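Side-chain contacts in SusD superfamily protein (Bacteroides thetaiotaomicron VPI-5482, PDB 3HDX), which probably binds polysaccharide at the outer membrane of this gut bacterium as a SusD-family protein of carbohydrate metabolism: residues A[86-89]-A[90-94]; A[16-19]-A[20-24]. All blocks are in the same frame, centred on the assembly; numbering follows the deposited sequence. Where two conformers were deposited one is given.

Interaction 1: residues A[86-89]-A[90-94]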
ATOM      1  N   SER A  86     -19.071  -8.569  -2.105  1.00 12.57           N
ATOM      2  CA  SER A  86     -19.899  -9.557  -2.770  1.00 11.87           C
ATOM      3  C   SER A  86     -21.401  -9.297  -2.533  1.00 13.57           C
ATOM      4  O   SER A  86     -22.205  -9.374  -3.477  1.00 13.31           O
ATOM      5  CB  SER A  86     -19.560 -10.954  -2.279  1.00 13.07           C
ATOM      6  OG  SER A  86     -18.212 -11.264  -2.607  1.00 15.64           O
ATOM      7  N   VAL A  87     -21.754  -8.972  -1.286  1.00 13.41           N
ATOM      8  CA  VAL A  87     -23.163  -8.650  -0.948  1.00 12.25           C
ATOM      9  C   VAL A  87     -23.621  -7.411  -1.724  1.00 11.95           C
ATOM     10  O   VAL A  87     -24.732  -7.391  -2.307  1.00 13.57           O
ATOM     11  CB  VAL A  87     -23.380  -8.473   0.588  1.00 13.97           C
ATOM     12  CG1 VAL A  87     -24.810  -7.957   0.870  1.00 16.42           C
ATOM     13  CG2 VAL A  87     -23.160  -9.790   1.307  1.00 14.79           C
ATOM     14  N   PHE A  88     -22.773  -6.374  -1.760  1.00 11.59           N
ATOM     15  CA  PHE A  88     -23.115  -5.156  -2.473  1.00 13.16           C
ATOM     16  C   PHE A  88     -23.411  -5.475  -3.952  1.00 13.36           C
ATOM     17  O   PHE A  88     -24.421  -5.030  -4.507  1.00 15.08           O
ATOM     18  CB  PHE A  88     -21.987  -4.110  -2.351  1.00 12.84           C
ATOM     19  CG  PHE A  88     -22.343  -2.766  -2.924  1.00 11.29           C
ATOM     20  CD1 PHE A  88     -22.374  -2.542  -4.294  1.00 12.36           C
ATOM     21  CD2 PHE A  88     -22.692  -1.711  -2.074  1.00 11.04           C
ATOM     22  CE1 PHE A  88     -22.758  -1.318  -4.788  1.00 12.78           C
ATOM     23  CE2 PHE A  88     -23.048  -0.507  -2.569  1.00 13.09           C
ATOM     24  CZ  PHE A  88     -23.110  -0.310  -3.916  1.00 13.72           C
HETATM   25  N   MSE A  89     -22.559  -6.278  -4.587  1.00 13.65           N
HETATM   26  CA  MSE A  89     -22.763  -6.600  -6.005  1.00 14.34           C
HETATM   27  C   MSE A  89     -24.027  -7.415  -6.245  1.00 14.00           C
HETATM   28  O   MSE A  89     -24.625  -7.292  -7.318  1.00 15.97           O
HETATM   29  CB  MSE A  89     -21.552  -7.333  -6.559  1.00 14.98           C
HETATM   30  CG  MSE A  89     -20.287  -6.461  -6.495  1.00 16.08           C
HETATM   31 SE   MSE A  89     -18.657  -7.387  -6.853  0.75 14.55          SE
HETATM   32  CE  MSE A  89     -18.855  -7.654  -8.686  1.00 18.81           C
ATOM     33  N   GLU A  90     -24.417  -8.240  -5.262  1.00 14.08           N
ATOM     34  CA  GLU A  90     -25.626  -9.046  -5.369  0.50 13.71           C
ATOM     35  C   GLU A  90     -26.896  -8.231  -5.172  1.00 14.92           C
ATOM     36  O   GLU A  90     -27.915  -8.492  -5.863  1.00 16.65           O
ATOM     37  CB  GLU A  90     -25.594 -10.198  -4.333  0.50 13.32           C
ATOM     38  CG  GLU A  90     -24.515 -11.226  -4.633  0.50 14.07           C
ATOM     39  CD  GLU A  90     -24.120 -12.116  -3.459  0.50 15.41           C
ATOM     40  OE1 GLU A  90     -24.819 -12.076  -2.392  0.50 15.36           O
ATOM     41  OE2 GLU A  90     -23.128 -12.900  -3.649  0.50 14.42           O
ATOM     42  N   LYS A  91     -26.834  -7.266  -4.243  1.00 15.08           N
ATOM     43  CA  LYS A  91     -28.045  -6.560  -3.789  0.50 14.80           C
ATOM     44  C   LYS A  91     -28.280  -5.155  -4.338  1.00 14.81           C
ATOM     45  O   LYS A  91     -29.428  -4.753  -4.527  1.00 16.37           O
ATOM     46  CB  LYS A  91     -28.048  -6.558  -2.269  0.50 15.47           C
ATOM     47  CG  LYS A  91     -28.078  -7.961  -1.656  0.50 16.04           C
ATOM     48  CD  LYS A  91     -29.349  -8.723  -1.972  0.50 18.32           C
ATOM     49  CE  LYS A  91     -29.361 -10.106  -1.288  0.50 19.75           C
ATOM     50  NZ  LYS A  91     -30.714 -10.726  -1.287  0.50 20.62           N
ATOM     51  N   ALA A  92     -27.222  -4.416  -4.605  1.00 14.26           N
ATOM     52  CA  ALA A  92     -27.356  -3.050  -5.118  1.00 14.92           C
ATOM     53  C   ALA A  92     -28.107  -2.890  -6.455  1.00 15.26           C
ATOM     54  O   ALA A  92     -28.779  -1.861  -6.637  1.00 15.80           O
ATOM     55  CB  ALA A  92     -25.962  -2.353  -5.177  1.00 15.43           C
ATOM     56  N   PRO A  93     -28.005  -3.867  -7.391  1.00 15.48           N
ATOM     57  CA  PRO A  93     -28.719  -3.678  -8.670  1.00 15.17           C
ATOM     58  C   PRO A  93     -30.229  -3.440  -8.500  1.00 16.86           C
ATOM     59  O   PRO A  93     -30.819  -2.666  -9.253  1.00 16.77           O
ATOM     60  CB  PRO A  93     -28.420  -4.970  -9.413  1.00 15.51           C
ATOM     61  CG  PRO A  93     -27.033  -5.334  -8.927  1.00 15.85           C
ATOM     62  CD  PRO A  93     -27.062  -5.006  -7.488  1.00 14.65           C
ATOM     63  N   ARG A  94     -30.808  -4.063  -7.474  1.00 17.15           N
ATOM     64  CA  ARG A  94     -32.242  -3.871  -7.162  1.00 18.06           C
ATOM     65  C   ARG A  94     -32.599  -2.412  -6.896  1.00 17.14           C
ATOM     66  O   ARG A  94     -33.725  -1.972  -7.187  1.00 18.80           O
ATOM     67  CB  ARG A  94     -32.594  -4.679  -5.910  1.00 20.43           C
ATOM     68  CG  ARG A  94     -34.056  -4.643  -5.483  1.00 22.82           C
ATOM     69  CD  ARG A  94     -35.040  -4.990  -6.596  1.00 24.81           C
ATOM     70  NE  ARG A  94     -36.377  -5.207  -5.992  1.00 26.33           N
ATOM     71  CZ  ARG A  94     -37.556  -5.135  -6.609  1.00 26.60           C
ATOM     72  NH1 ARG A  94     -37.658  -4.780  -7.917  1.00 27.08           N
ATOM     73  NH2 ARG A  94     -38.673  -5.392  -5.870  1.00 24.39           N
TER

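Interaction 2: residues A[16-19]-A[20-24]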
ATOM      1  N   SER A  16     -24.460   4.293   1.857  1.00 16.10           N
ATOM      2  CA  SER A  16     -23.950   3.832   3.144  1.00 16.81           C
ATOM      3  C   SER A  16     -23.164   2.508   3.024  1.00 14.92           C
ATOM      4  O   SER A  16     -22.082   2.368   3.595  1.00 14.93           O
ATOM      5  CB  SER A  16     -25.101   3.730   4.161  1.00 18.97           C
ATOM      6  OG  SER A  16     -24.581   3.248   5.394  1.00 23.40           O
ATOM      7  N   ALA A  17     -23.696   1.576   2.239  1.00 13.90           N
ATOM      8  CA  ALA A  17     -23.046   0.281   2.025  1.00 13.76           C
ATOM      9  C   ALA A  17     -21.715   0.451   1.286  1.00 13.55           C
ATOM     10  O   ALA A  17     -20.723  -0.201   1.624  1.00 14.24           O
ATOM     11  CB  ALA A  17     -23.974  -0.703   1.273  1.00 13.66           C
ATOM     12  N   LEU A  18     -21.692   1.314   0.272  1.00 13.87           N
ATOM     13  CA  LEU A  18     -20.454   1.559  -0.496  1.00 13.57           C
ATOM     14  C   LEU A  18     -19.390   2.117   0.460  1.00 14.43           C
ATOM     15  O   LEU A  18     -18.241   1.633   0.511  1.00 13.26           O
ATOM     16  CB  LEU A  18     -20.695   2.562  -1.652  1.00 13.80           C
ATOM     17  CG  LEU A  18     -19.450   2.983  -2.427  1.00 13.79           C
ATOM     18  CD1 LEU A  18     -18.779   1.762  -3.084  1.00 14.56           C
ATOM     19  CD2 LEU A  18     -19.797   4.123  -3.446  1.00 14.59           C
HETATM   20  N   MSE A  19     -19.769   3.150   1.232  1.00 14.61           N
HETATM   21  CA  MSE A  19     -18.815   3.757   2.188  1.00 16.77           C
HETATM   22  C   MSE A  19     -18.357   2.703   3.217  1.00 14.85           C
HETATM   23  O   MSE A  19     -17.190   2.718   3.651  1.00 15.07           O
HETATM   24  CB  MSE A  19     -19.384   5.028   2.830  1.00 18.22           C
HETATM   25  CG  MSE A  19     -19.719   6.138   1.792  1.00 19.85           C
HETATM   26 SE   MSE A  19     -18.329   6.547   0.485  0.75 24.41          SE
HETATM   27  CE  MSE A  19     -19.421   7.337  -0.885  1.00 24.33           C
ATOM     28  N   GLY A  20     -19.235   1.748   3.547  1.00 14.79           N
ATOM     29  CA  GLY A  20     -18.876   0.662   4.425  1.00 14.58           C
ATOM     30  C   GLY A  20     -17.802  -0.256   3.866  1.00 13.95           C
ATOM     31  O   GLY A  20     -16.949  -0.716   4.619  1.00 14.72           O
ATOM     32  N   VAL A  21     -17.844  -0.541   2.550  1.00 13.52           N
ATOM     33  CA  VAL A  21     -16.799  -1.381   1.927  1.00 13.06           C
ATOM     34  C   VAL A  21     -15.434  -0.647   2.010  1.00 12.30           C
ATOM     35  O   VAL A  21     -14.409  -1.264   2.352  1.00 13.06           O
ATOM     36  CB  VAL A  21     -17.141  -1.802   0.491  1.00 13.08           C
ATOM     37  CG1 VAL A  21     -16.051  -2.726  -0.061  1.00 13.18           C
ATOM     38  CG2 VAL A  21     -18.528  -2.510   0.449  1.00 14.18           C
ATOM     39  N   TYR A  22     -15.430   0.668   1.745  1.00 13.23           N
ATOM     40  CA  TYR A  22     -14.222   1.480   1.931  1.00 13.13           C
ATOM     41  C   TYR A  22     -13.729   1.408   3.369  1.00 13.08           C
ATOM     42  O   TYR A  22     -12.538   1.266   3.613  1.00 13.33           O
ATOM     43  CB  TYR A  22     -14.435   2.945   1.543  1.00 13.96           C
ATOM     44  CG  TYR A  22     -14.359   3.232   0.039  1.00 12.43           C
ATOM     45  CD1 TYR A  22     -13.117   3.387  -0.589  1.00 12.89           C
ATOM     46  CD2 TYR A  22     -15.487   3.349  -0.741  1.00 12.82           C
ATOM     47  CE1 TYR A  22     -13.007   3.624  -1.966  1.00 13.74           C
ATOM     48  CE2 TYR A  22     -15.406   3.594  -2.107  1.00 12.51           C
ATOM     49  CZ  TYR A  22     -14.157   3.766  -2.715  1.00 12.62           C
ATOM     50  OH  TYR A  22     -14.085   4.020  -4.054  1.00 13.00           O
ATOM     51  N   GLY A  23     -14.651   1.529   4.319  1.00 13.37           N
ATOM     52  CA  GLY A  23     -14.290   1.486   5.723  1.00 13.02           C
ATOM     53  C   GLY A  23     -13.663   0.183   6.156  1.00 13.79           C
ATOM     54  O   GLY A  23     -12.680   0.168   6.911  1.00 15.31           O
ATOM     55  N   LEU A  24     -14.247  -0.915   5.674  1.00 13.30           N
ATOM     56  CA  LEU A  24     -13.726  -2.240   5.957  1.00 11.67           C
ATOM     57  C   LEU A  24     -12.339  -2.428   5.361  1.00 12.82           C
ATOM     58  O   LEU A  24     -11.505  -3.088   5.976  1.00 13.18           O
ATOM     59  CB  LEU A  24     -14.687  -3.325   5.465  1.00 12.18           C
ATOM     60  CG  LEU A  24     -16.010  -3.429   6.237  1.00 13.76           C
ATOM     61  CD1 LEU A  24     -16.987  -4.308   5.468  1.00 15.48           C
ATOM     62  CD2 LEU A  24     -15.724  -3.960   7.641  1.00 15.21           C
TER

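Interaction 1: residues A[86-89]-A[90-94]
Ala92 lays its methyl group over one face of the Phe88 ring: CB of Ala92 stands 3.8 Å from the centroid of that ring and 27° off its normal, a CH-pi contact. The methyl is displaced toward the rim, and its nearest ring atom is Phe88 CE1, 3.4 Å from Ala92 CB. With CG of Phe88 anti to the backbone N (chi1 -173°), the ring sits beside its own carbonyl carbon, toward the following turn. The same pair is joined through the main chain, Ala92 N donating to Phe88 O at 2.9 Å in a nearly straight bond (N-H...O 161°). Phe88 O also takes a weak, more bent bond from Lys91 N, so two donors converge on one carbonyl. The turn lies near the C-terminal end of helix 76-91, where a proline interrupts the bonding between two consecutive helices in the mainly helical N-terminal region of this SusD-family protein. Pro93 has no N-H; its CD, in place of the amide hydrogen, comes within 3.3 Å of Met89 O, the i to i+4 bond is absent, and helix 93-98 begins at about this residue.

On another side of the turn, Lys91 CG, in one of two conformers, passes Val87 CG1 at 4.1 Å, the two side chains crossing at a slant. Glu90 also has two conformers; in one, extended beyond CG, it reaches back along the helix, its CG lying 3.2 Å from Ser86 O, the carbonyl that accepts Glu90 N, and its OE1 hydrogen-bonds to Ser138 OG. Ser86 OG bonds to Arg118 and to Ile82 O. Farther out, the Trp8 ring meets Phe88 nearly at right angles, and Asp110 of helix 104-129 and Leu18 of helix 11-30 also touch the Phe88 side chain.

Interaction 2: residues A[16-19]-A[20-24]
Leu18 O is gripped by two backbone donors, Tyr22 N at 3.2 Å and, weakly, Val21 N. The Tyr22 bond is nearly straight (N-H...O 168°) and lies in the carbonyl plane, whereas the Val21 bond is sharply bent. Regular alpha-helical bonding runs through this part of helix 11-30, in the N-terminal region of the SusD-type fold: Gly23 N reaches Met19 O at 2.9 Å, and Gly20 N and Val21 N bond to Ser16 O and Ala17 O in the same i to i+4 pattern.

Around this backbone the Tyr22 ring receives two side chains from the preceding turn. Leu18 lies alongside it, pointing the same way, with CD1 4.0 Å from Tyr22 CE2. Selenomethionine Met19, bent at chi2 (-49°), brings SE to 5.4 Å from the Tyr22 ring centroid in an oblique Met-aromatic contact. The far end of the tyrosine is fixed separately, OH bonding to Gln113 OE1 and Phe194 N, and Val114 of helix 104-129 touches both Leu18 and Val21. At the near edge of the ring, close to its plane, Tyr22 CD2 lies 3.5 Å from Leu18 O.

Overall arrangement
Both interactions are local turns of helices in the N-terminal half of the chain, and their helices pack directly: Phe88 CE2 lies 3.6 Å from Leu18 N, and Phe88 CD2 lies 3.7 Å from Ala17 CB. The centre of interaction 1 is about 27 Å from the centre of the chain; it mixes buried Phe88 and Ala92 with exposed Glu90 and Lys91 where one helix gives way to another. The centre of interaction 2 is about 19 Å from the centre of the chain, within an uninterrupted helix; none of its touching residues is fully exposed, and leucine and selenomethionine supply its ring contacts. Helix 104-129 touches both, through Asp110 and Val114.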